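Local coordinates for protein KmHsv2 (Kluyveromyces marxianus, PDB 3VU4) that probably binds phosphoinositides on membranes as a seven-bladed beta-propeller of the PROPPIN family, to which the autophagy protein Atg18 belongs, at residues Val22-Phe27 with Lys63-His68; Thr38-Glu43 with Glu57-Ser62; Leu158-Ile163 with Gly188-Ala193. All blocks are in the same frame, centred on the assembly; numbering follows the deposited sequence.

Interaction 1 of 3, residues Val22-Phe27 with Lys63-His68. With SO4 (sulfate ion), chain I.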
loop_
_atom_site.group_PDB
_atom_site.type_symbol
_atom_site.label_atom_id
_atom_site.label_comp_id
_atom_site.label_asym_id
_atom_site.label_seq_id
_atom_site.Cartn_x
_atom_site.Cartn_y
_atom_site.Cartn_z
ATOM N N VAL A 22 -7.515 -10.317 -14.322
ATOM C CA VAL A 22 -7.800 -9.581 -13.105
ATOM C C VAL A 22 -7.902 -8.115 -13.538
ATOM O O VAL A 22 -7.028 -7.607 -14.233
ATOM C CB VAL A 22 -6.662 -9.779 -12.096
ATOM C CG1 VAL A 22 -6.839 -8.866 -10.891
ATOM C CG2 VAL A 22 -6.641 -11.221 -11.666
ATOM N N THR A 23 -8.977 -7.440 -13.158
ATOM C CA THR A 23 -9.147 -6.049 -13.553
ATOM C C THR A 23 -8.761 -5.085 -12.433
ATOM O O THR A 23 -8.638 -3.876 -12.647
ATOM C CB THR A 23 -10.607 -5.780 -14.003
ATOM O OG1 THR A 23 -11.518 -6.266 -13.009
ATOM C CG2 THR A 23 -10.890 -6.488 -15.323
ATOM N N ASP A 24 -8.564 -5.633 -11.238
ATOM C CA ASP A 24 -8.172 -4.846 -10.079
ATOM C C ASP A 24 -8.040 -5.783 -8.889
ATOM O O ASP A 24 -8.678 -6.837 -8.843
ATOM C CB ASP A 24 -9.213 -3.759 -9.784
ATOM C CG ASP A 24 -8.689 -2.685 -8.837
ATOM O OD1 ASP A 24 -7.507 -2.301 -8.961
ATOM O OD2 ASP A 24 -9.463 -2.209 -7.983
ATOM N N TYR A 25 -7.190 -5.403 -7.943
ATOM C CA TYR A 25 -6.961 -6.194 -6.744
ATOM C C TYR A 25 -6.418 -5.255 -5.680
ATOM O O TYR A 25 -5.751 -4.274 -5.995
ATOM C CB TYR A 25 -5.971 -7.333 -7.021
ATOM C CG TYR A 25 -4.601 -6.894 -7.491
ATOM C CD1 TYR A 25 -4.443 -6.167 -8.675
ATOM C CD2 TYR A 25 -3.454 -7.217 -6.754
ATOM C CE1 TYR A 25 -3.174 -5.764 -9.117
ATOM C CE2 TYR A 25 -2.181 -6.826 -7.184
ATOM C CZ TYR A 25 -2.049 -6.098 -8.362
ATOM O OH TYR A 25 -0.802 -5.694 -8.778
ATOM N N GLU A 26 -6.706 -5.550 -4.420
ATOM C CA GLU A 26 -6.261 -4.688 -3.341
ATOM C C GLU A 26 -6.399 -5.421 -2.009
ATOM O O GLU A 26 -7.256 -6.294 -1.865
ATOM C CB GLU A 26 -7.111 -3.413 -3.353
ATOM C CG GLU A 26 -6.652 -2.318 -2.420
ATOM C CD GLU A 26 -5.222 -1.912 -2.680
ATOM O OE1 GLU A 26 -4.313 -2.663 -2.259
ATOM O OE2 GLU A 26 -5.009 -0.852 -3.311
ATOM N N PHE A 27 -5.538 -5.079 -1.050
ATOM C CA PHE A 27 -5.563 -5.691 0.279
ATOM C C PHE A 27 -6.538 -4.926 1.171
ATOM O O PHE A 27 -6.852 -3.770 0.891
ATOM C CB PHE A 27 -4.176 -5.614 0.919
ATOM C CG PHE A 27 -3.120 -6.340 0.164
ATOM C CD1 PHE A 27 -2.878 -7.689 0.403
ATOM C CD2 PHE A 27 -2.375 -5.682 -0.814
ATOM C CE1 PHE A 27 -1.915 -8.371 -0.316
ATOM C CE2 PHE A 27 -1.409 -6.358 -1.538
ATOM C CZ PHE A 27 -1.179 -7.707 -1.290
ATOM N N LYS A 63 -13.073 -1.760 -10.457
ATOM C CA LYS A 63 -12.338 -1.458 -9.244
ATOM C C LYS A 63 -13.046 -2.127 -8.067
ATOM O O LYS A 63 -14.275 -2.189 -8.023
ATOM C CB LYS A 63 -12.280 0.060 -9.067
ATOM C CG LYS A 63 -11.553 0.548 -7.828
ATOM C CD LYS A 63 -11.020 1.929 -8.092
ATOM C CE LYS A 63 -9.994 1.854 -9.209
ATOM N NZ LYS A 63 -9.632 3.180 -9.752
ATOM N N VAL A 64 -12.276 -2.630 -7.111
ATOM C CA VAL A 64 -12.876 -3.311 -5.979
ATOM C C VAL A 64 -12.111 -3.074 -4.661
ATOM O O VAL A 64 -10.881 -3.079 -4.628
ATOM C CB VAL A 64 -12.987 -4.832 -6.300
ATOM C CG1 VAL A 64 -11.595 -5.457 -6.408
ATOM C CG2 VAL A 64 -13.830 -5.530 -5.259
ATOM N N ARG A 65 -12.860 -2.851 -3.583
ATOM C CA ARG A 65 -12.287 -2.597 -2.256
ATOM C C ARG A 65 -13.080 -3.335 -1.187
ATOM O O ARG A 65 -14.244 -3.691 -1.400
ATOM C CB ARG A 65 -12.340 -1.102 -1.928
ATOM C CG ARG A 65 -11.579 -0.203 -2.878
ATOM C CD ARG A 65 -10.092 -0.276 -2.635
ATOM N NE ARG A 65 -9.381 0.649 -3.504
ATOM C CZ ARG A 65 -8.969 0.354 -4.730
ATOM N NH1 ARG A 65 -9.190 -0.858 -5.230
ATOM N NH2 ARG A 65 -8.366 1.280 -5.467
ATOM N N MET A 66 -12.461 -3.576 -0.037
ATOM C CA MET A 66 -13.181 -4.230 1.043
ATOM C C MET A 66 -12.952 -3.496 2.365
ATOM O O MET A 66 -11.966 -2.772 2.524
ATOM C CB MET A 66 -12.795 -5.711 1.146
ATOM C CG MET A 66 -11.463 -6.029 1.776
ATOM S SD MET A 66 -11.125 -7.816 1.642
ATOM C CE MET A 66 -12.127 -8.472 2.998
ATOM N N LEU A 67 -13.887 -3.652 3.298
ATOM C CA LEU A 67 -13.781 -2.995 4.595
ATOM C C LEU A 67 -13.463 -3.998 5.691
ATOM O O LEU A 67 -14.332 -4.750 6.121
ATOM C CB LEU A 67 -15.082 -2.268 4.940
ATOM C CG LEU A 67 -15.090 -1.615 6.328
ATOM C CD1 LEU A 67 -14.054 -0.493 6.385
ATOM C CD2 LEU A 67 -16.475 -1.072 6.627
ATOM N N HIS A 68 -12.213 -4.002 6.137
ATOM C CA HIS A 68 -11.772 -4.913 7.187
ATOM C C HIS A 68 -12.149 -6.349 6.847
ATOM O O HIS A 68 -11.678 -6.900 5.848
ATOM C CB HIS A 68 -12.387 -4.495 8.520
ATOM C CG HIS A 68 -12.017 -3.104 8.925
ATOM N ND1 HIS A 68 -10.708 -2.697 9.048
ATOM C CD2 HIS A 68 -12.778 -2.018 9.198
ATOM C CE1 HIS A 68 -10.676 -1.418 9.378
ATOM N NE2 HIS A 68 -11.917 -0.981 9.474
HETATM S S SO4 I . -11.845 2.393 11.197
HETATM O O1 SO4 I . -13.021 2.183 12.060
HETATM O O2 SO4 I . -10.668 1.752 11.810
HETATM O O3 SO4 I . -12.085 1.791 9.877
HETATM O O4 SO4 I . -11.603 3.839 11.044
HETATM O O HOH W 1 -7.087 0.117 -7.989
HETATM O O HOH W 2 -9.693 -3.045 -0.299
#
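Asp-24 OD2 takes two hydrogen bonds from the strand that begins at Lys-63. Val-64 N approaches Asp-24 OD2 at 3.0 Å, on the anti lone pair and with an N-H...O angle of 159°. Arg-65 NH1 meets Asp-24 OD2 at 3.1 Å from the syn side, out of the carboxylate plane, forming a salt bridge. A water extends this pairing: it donates to Asp-24 OD1 and accepts from Arg-65 NH2, in the guanidinium plane. Arg-65 is held in its own strand too, since NH1 also donates to Val-64 O at 2.9 Å; the bend at chi2 (-76°) folds the chain back, while NE reaches Leu-106 O. Apolar contact comes from Glu-26, whose CG lies over one guanidinium face; its OE2, 4.5 Å from Arg-65 NH2, adds only nearby opposite charge. A leucine replacing Arg-65 would probably leave Asp-24 OD2 with the Val-64 amide but no charged mate. A second water joins Phe-27 O to Met-66 N, and His-68 NE2 donates to O3 of a sulfate, probably from the crystallisation liquor. Strand axes 24-27 and 63-66, 6.0 Å apart and near parallel (18°), share no backbone-to-backbone bond, as expected where first strands of adjacent beta-propeller blades pack.

Interaction 2 of 3, residues Thr38-Glu43 with Glu57-Ser62; sequences TLKSFE and EMRHLS
Lys-40 O is approached by two groups of residues 57-62. Met-58 N donates to it at 3.0 Å in a nearly straight bond (N-H...O 177°), arriving from above the carbonyl plane, and Glu-57 CA adds a C-H...O contact to the same Lys-40 O at 3.5 Å. Next to this bond Ser-41 and Glu-57 form an antiparallel non-hydrogen-bonded pair whose side chains diverge; Ser-41 CB nevertheless rests against Glu-57 CA. The turn ahead of the pair is shaped by Thr-38, whose OG1 accepts from the backbone N of Lys-40 and of Ser-41, an ST turn and ST motif. Ser-41 OG in turn donates to Glu-43 OE1 at 2.6 Å, from above the carboxylate plane.

Arg-59 curls round the turn: its bend at chi3 (57°) lays one guanidinium face over Leu-39 O, but the angle is too poor for a hydrogen bond. Lys-40 runs alongside, pointing the same way, with its CG 3.6 Å from Arg-59 NH1 at the guanidinium edge. On the buried side, Leu-61 CD1 meets Phe-42 CB at 3.4 Å and lies near the plane of the Phe-42 ring, while Phe-75 of strand 72-76 also touches Leu-61. The single hydrogen bond found between the segments, Met-58 N to Lys-40 O, thus probably helps to fix the alignment together with Leu-61 on Phe-42, while the Arg-59 guanidinium lies against Leu-39 O and Lys-40 CG without one.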
loop_
_atom_site.group_PDB
_atom_site.type_symbol
_atom_site.label_atom_id
_atom_site.label_comp_id
_atom_site.label_asym_id
_atom_site.label_seq_id
_atom_site.Cartn_x
_atom_site.Cartn_y
_atom_site.Cartn_z
ATOM N N THR A 38 -12.441 -9.835 -11.667
ATOM C CA THR A 38 -12.196 -10.346 -13.009
ATOM C C THR A 38 -13.322 -9.830 -13.887
ATOM O O THR A 38 -14.118 -8.990 -13.461
ATOM C CB THR A 38 -12.237 -11.876 -13.054
ATOM O OG1 THR A 38 -13.564 -12.322 -12.751
ATOM C CG2 THR A 38 -11.268 -12.469 -12.046
ATOM N N LEU A 39 -13.394 -10.337 -15.111
ATOM C CA LEU A 39 -14.439 -9.924 -16.037
ATOM C C LEU A 39 -15.775 -10.531 -15.617
ATOM O O LEU A 39 -16.845 -10.018 -15.953
ATOM C CB LEU A 39 -14.096 -10.391 -17.451
ATOM C CG LEU A 39 -12.786 -9.855 -18.033
ATOM C CD1 LEU A 39 -12.619 -10.351 -19.478
ATOM C CD2 LEU A 39 -12.791 -8.328 -17.986
ATOM N N LYS A 40 -15.691 -11.610 -14.845
ATOM C CA LYS A 40 -16.865 -12.343 -14.409
ATOM C C LYS A 40 -17.230 -12.289 -12.927
ATOM O O LYS A 40 -18.355 -12.639 -12.568
ATOM C CB LYS A 40 -16.712 -13.805 -14.837
ATOM C CG LYS A 40 -16.560 -13.998 -16.350
ATOM C CD LYS A 40 -15.917 -15.340 -16.700
ATOM C CE LYS A 40 -16.683 -16.510 -16.101
ATOM N NZ LYS A 40 -16.031 -17.805 -16.429
ATOM N N SER A 41 -16.311 -11.864 -12.061
ATOM C CA SER A 41 -16.626 -11.819 -10.630
ATOM C C SER A 41 -15.570 -11.122 -9.795
ATOM O O SER A 41 -14.605 -10.574 -10.324
ATOM C CB SER A 41 -16.753 -13.236 -10.084
ATOM O OG SER A 41 -15.467 -13.830 -9.981
ATOM N N PHE A 42 -15.779 -11.141 -8.479
ATOM C CA PHE A 42 -14.818 -10.591 -7.541
ATOM C C PHE A 42 -14.584 -11.707 -6.532
ATOM O O PHE A 42 -15.504 -12.440 -6.186
ATOM C CB PHE A 42 -15.312 -9.273 -6.903
ATOM C CG PHE A 42 -16.311 -9.422 -5.777
ATOM C CD1 PHE A 42 -15.929 -9.920 -4.532
ATOM C CD2 PHE A 42 -17.619 -8.961 -5.935
ATOM C CE1 PHE A 42 -16.835 -9.946 -3.457
ATOM C CE2 PHE A 42 -18.527 -8.985 -4.866
ATOM C CZ PHE A 42 -18.134 -9.477 -3.630
ATOM N N GLU A 43 -13.337 -11.865 -6.106
ATOM C CA GLU A 43 -12.966 -12.919 -5.176
ATOM C C GLU A 43 -12.254 -12.305 -3.986
ATOM O O GLU A 43 -11.654 -11.237 -4.102
ATOM C CB GLU A 43 -12.017 -13.896 -5.868
ATOM C CG GLU A 43 -12.403 -14.224 -7.305
ATOM C CD GLU A 43 -13.514 -15.255 -7.389
ATOM O OE1 GLU A 43 -14.071 -15.452 -8.495
ATOM O OE2 GLU A 43 -13.819 -15.874 -6.345
ATOM N N GLU A 57 -20.351 -13.638 -8.424
ATOM C CA GLU A 57 -20.458 -13.242 -9.813
ATOM C C GLU A 57 -20.927 -11.816 -9.977
ATOM O O GLU A 57 -21.766 -11.327 -9.224
ATOM C CB GLU A 57 -21.382 -14.177 -10.571
ATOM C CG GLU A 57 -20.772 -15.534 -10.801
ATOM C CD GLU A 57 -21.658 -16.413 -11.645
ATOM O OE1 GLU A 57 -21.270 -17.574 -11.903
ATOM O OE2 GLU A 57 -22.745 -15.938 -12.049
ATOM N N MET A 58 -20.357 -11.160 -10.978
ATOM C CA MET A 58 -20.664 -9.780 -11.288
ATOM C C MET A 58 -19.766 -9.416 -12.455
ATOM O O MET A 58 -18.601 -9.817 -12.493
ATOM C CB MET A 58 -20.349 -8.901 -10.085
ATOM C CG MET A 58 -20.940 -7.524 -10.157
ATOM S SD MET A 58 -20.821 -6.768 -8.545
ATOM C CE MET A 58 -22.079 -7.705 -7.649
ATOM N N ARG A 59 -20.301 -8.661 -13.405
ATOM C CA ARG A 59 -19.526 -8.279 -14.575
ATOM C C ARG A 59 -19.233 -6.791 -14.589
ATOM O O ARG A 59 -19.850 -6.029 -13.845
ATOM C CB ARG A 59 -20.279 -8.675 -15.849
ATOM C CG ARG A 59 -20.553 -10.176 -15.979
ATOM C CD ARG A 59 -21.147 -10.523 -17.345
ATOM N NE ARG A 59 -20.295 -10.091 -18.458
ATOM C CZ ARG A 59 -19.096 -10.601 -18.748
ATOM N NH1 ARG A 59 -18.580 -11.580 -18.011
ATOM N NH2 ARG A 59 -18.404 -10.130 -19.782
ATOM N N HIS A 60 -18.280 -6.389 -15.428
ATOM C CA HIS A 60 -17.898 -4.988 -15.564
ATOM C C HIS A 60 -17.072 -4.445 -14.399
ATOM O O HIS A 60 -16.749 -3.254 -14.366
ATOM C CB HIS A 60 -19.156 -4.131 -15.747
ATOM C CG HIS A 60 -19.980 -4.536 -16.928
ATOM N ND1 HIS A 60 -19.668 -4.155 -18.216
ATOM C CD2 HIS A 60 -21.039 -5.373 -17.028
ATOM C CE1 HIS A 60 -20.496 -4.745 -19.059
ATOM N NE2 HIS A 60 -21.336 -5.490 -18.363
ATOM N N LEU A 61 -16.733 -5.307 -13.444
ATOM C CA LEU A 61 -15.945 -4.869 -12.301
ATOM C C LEU A 61 -14.668 -4.203 -12.771
ATOM O O LEU A 61 -13.820 -4.822 -13.407
ATOM C CB LEU A 61 -15.626 -6.039 -11.383
ATOM C CG LEU A 61 -16.849 -6.494 -10.592
ATOM C CD1 LEU A 61 -16.449 -7.592 -9.625
ATOM C CD2 LEU A 61 -17.432 -5.312 -9.839
ATOM N N SER A 62 -14.557 -2.923 -12.446
ATOM C CA SER A 62 -13.427 -2.100 -12.834
ATOM C C SER A 62 -12.494 -1.788 -11.654
ATOM O O SER A 62 -11.282 -1.580 -11.830
ATOM C CB SER A 62 -13.971 -0.808 -13.438
ATOM O OG SER A 62 -13.032 0.240 -13.348
#

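Interaction 3 of 3, residues Leu158-Ile163 with Gly188-Ala193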
loop_
_atom_site.group_PDB
_atom_site.type_symbol
_atom_site.label_atom_id
_atom_site.label_comp_id
_atom_site.label_asym_id
_atom_site.label_seq_id
_atom_site.Cartn_x
_atom_site.Cartn_y
_atom_site.Cartn_z
ATOM N N LEU A 158 3.446 19.443 -7.183
ATOM C CA LEU A 158 3.280 17.993 -7.157
ATOM C C LEU A 158 4.286 17.281 -6.256
ATOM O O LEU A 158 4.165 16.082 -6.003
ATOM C CB LEU A 158 3.322 17.433 -8.586
ATOM C CG LEU A 158 2.266 17.973 -9.575
ATOM C CD1 LEU A 158 2.429 17.283 -10.911
ATOM C CD2 LEU A 158 0.851 17.739 -9.043
ATOM N N GLY A 159 5.263 18.025 -5.754
ATOM C CA GLY A 159 6.243 17.431 -4.862
ATOM C C GLY A 159 5.920 17.722 -3.401
ATOM O O GLY A 159 6.700 17.381 -2.505
ATOM N N GLN A 160 4.762 18.335 -3.161
ATOM C CA GLN A 160 4.333 18.699 -1.816
ATOM C C GLN A 160 3.095 17.941 -1.344
ATOM O O GLN A 160 2.143 17.791 -2.099
ATOM C CB GLN A 160 4.054 20.204 -1.771
ATOM C CG GLN A 160 3.500 20.690 -0.451
ATOM C CD GLN A 160 3.160 22.164 -0.472
ATOM O OE1 GLN A 160 2.046 22.557 -0.128
ATOM N NE2 GLN A 160 4.116 22.989 -0.872
ATOM N N ILE A 161 3.105 17.458 -0.102
ATOM C CA ILE A 161 1.944 16.751 0.425
ATOM C C ILE A 161 1.346 17.426 1.652
ATOM O O ILE A 161 2.018 18.165 2.367
ATOM C CB ILE A 161 2.246 15.280 0.793
ATOM C CG1 ILE A 161 3.387 15.197 1.806
ATOM C CG2 ILE A 161 2.545 14.496 -0.453
ATOM C CD1 ILE A 161 3.630 13.789 2.318
ATOM N N HIS A 162 0.064 17.161 1.872
ATOM C CA HIS A 162 -0.690 17.711 2.988
ATOM C C HIS A 162 -1.209 16.524 3.795
ATOM O O HIS A 162 -1.731 15.568 3.225
ATOM C CB HIS A 162 -1.883 18.527 2.469
ATOM C CG HIS A 162 -1.495 19.721 1.653
ATOM N ND1 HIS A 162 -1.377 20.986 2.191
ATOM C CD2 HIS A 162 -1.165 19.839 0.344
ATOM C CE1 HIS A 162 -0.992 21.830 1.249
ATOM N NE2 HIS A 162 -0.856 21.159 0.119
ATOM N N ILE A 163 -1.052 16.578 5.115
ATOM C CA ILE A 163 -1.529 15.505 5.986
ATOM C C ILE A 163 -2.657 16.076 6.838
ATOM O O ILE A 163 -2.494 17.113 7.483
ATOM C CB ILE A 163 -0.412 14.993 6.931
ATOM C CG1 ILE A 163 0.775 14.492 6.110
ATOM C CG2 ILE A 163 -0.959 13.883 7.840
ATOM C CD1 ILE A 163 1.961 14.084 6.956
ATOM N N GLY A 188 -3.540 20.424 10.179
ATOM C CA GLY A 188 -3.020 20.111 8.863
ATOM C C GLY A 188 -1.528 20.333 8.734
ATOM O O GLY A 188 -1.045 21.456 8.876
ATOM N N VAL A 189 -0.796 19.253 8.469
ATOM C CA VAL A 189 0.649 19.323 8.300
ATOM C C VAL A 189 0.961 19.365 6.815
ATOM O O VAL A 189 0.378 18.621 6.024
ATOM C CB VAL A 189 1.344 18.111 8.922
ATOM C CG1 VAL A 189 2.830 18.145 8.603
ATOM C CG2 VAL A 189 1.112 18.105 10.422
ATOM N N LEU A 190 1.893 20.229 6.446
ATOM C CA LEU A 190 2.272 20.407 5.060
ATOM C C LEU A 190 3.750 20.090 4.878
ATOM O O LEU A 190 4.591 20.641 5.581
ATOM C CB LEU A 190 1.972 21.849 4.665
ATOM C CG LEU A 190 2.328 22.395 3.292
ATOM C CD1 LEU A 190 1.592 23.715 3.091
ATOM C CD2 LEU A 190 3.844 22.575 3.175
ATOM N N ILE A 191 4.069 19.207 3.932
ATOM C CA ILE A 191 5.462 18.834 3.711
ATOM C C ILE A 191 5.929 18.949 2.271
ATOM O O ILE A 191 5.322 18.376 1.361
ATOM C CB ILE A 191 5.738 17.381 4.138
ATOM C CG1 ILE A 191 5.141 17.110 5.510
ATOM C CG2 ILE A 191 7.240 17.135 4.173
ATOM C CD1 ILE A 191 5.058 15.638 5.851
ATOM N N LYS A 192 7.011 19.686 2.062
ATOM C CA LYS A 192 7.581 19.811 0.734
ATOM C C LYS A 192 8.567 18.656 0.592
ATOM O O LYS A 192 9.782 18.854 0.624
ATOM C CB LYS A 192 8.309 21.133 0.590
ATOM C CG LYS A 192 7.399 22.326 0.559
ATOM C CD LYS A 192 8.175 23.534 0.119
ATOM C CE LYS A 192 7.276 24.730 -0.082
ATOM N NZ LYS A 192 8.120 25.897 -0.477
ATOM N N ALA A 193 8.017 17.452 0.437
ATOM C CA ALA A 193 8.784 16.211 0.318
ATOM C C ALA A 193 9.782 16.117 -0.837
ATOM O O ALA A 193 10.928 15.737 -0.619
ATOM C CB ALA A 193 7.829 15.020 0.265
#
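Ile-163 and Ile-191 meet through their CD1 methyls, 3.6 Å apart, with their side chains crossing at a slant on the face of the sheet that carries Ile-161, Ile-163, Val-189 and Ile-191. Both have CG1 anti to the carbonyl carbon (chi1 of Ile-163 -58°), which sends each chain along the face to this meeting. Val-189 flanks them: its CB lies 4.1 Å from Ile-163 CB. Ile-161 completes the group, running side by side with Ile-191 and bringing CG1 to 4.0 Å from Ile-191 CB. Val-151 of the adjoining strand 149-154 touches Ile-161 and Ile-163 within the blade, and Phe-223 of the next blade packs on Ile-191.

The two backbones run antiparallel, at 159° between strand directions, and pair as the third and fourth strands of a four-stranded propeller blade, 189-191 forming its outermost edge. Ile-161 with Ile-191 and Ile-163 with Val-189 are hydrogen-bonded pairs, each doubly linked. Ile-163 N to Val-189 O spans 2.7 Å, and Ile-191 N to Ile-161 O spans 2.8 Å and is almost straight (176°). His-162 and Leu-190 make the non-hydrogen-bonded pair between them.

On the other face His-162 and Leu-190 lie alongside, Leu-190 CD1 reaching His-162 CE1 at 3.7 Å. The polar end of His-162 turns to Asn-154, to which NE2 is hydrogen-bonded. Gln-160, extended beyond CG, crosses this neighbourhood: OE1 lies 3.4 Å from Leu-190 CG, and the other amide branch, NE2, rests 3.6 Å from Lys-192 CG. Lys-192, exposed, is the centre of an inverse gamma turn, across which Ala-193 N makes a weak bond back to Ile-191 O.

In the fold
Interactions 1 and 2 touch, their centres about 11 Å apart: Thr-23 OG1 probably hydrogen-bonds Leu-61 O at 2.7 Å, and Thr-23 CG2 packs on Leu-39 CD2. Both involve the blade of strands 24-27 to 50-57; interaction 1 ties its first strand to that of the next blade, and interaction 2, falling between those strands in sequence, joins the turn before strand 41-47 to the chain leading from strand 50-57 to the next blade. Interaction 3 follows later, inside the blade of strands 142-146, 149-154, 161-165 and 189-191, its centre about 27 Å from that of interaction 1 and 36 Å from that of interaction 2. One contact thus lies between blades, one at the passage between blades and one within a blade of the seven-bladed ring.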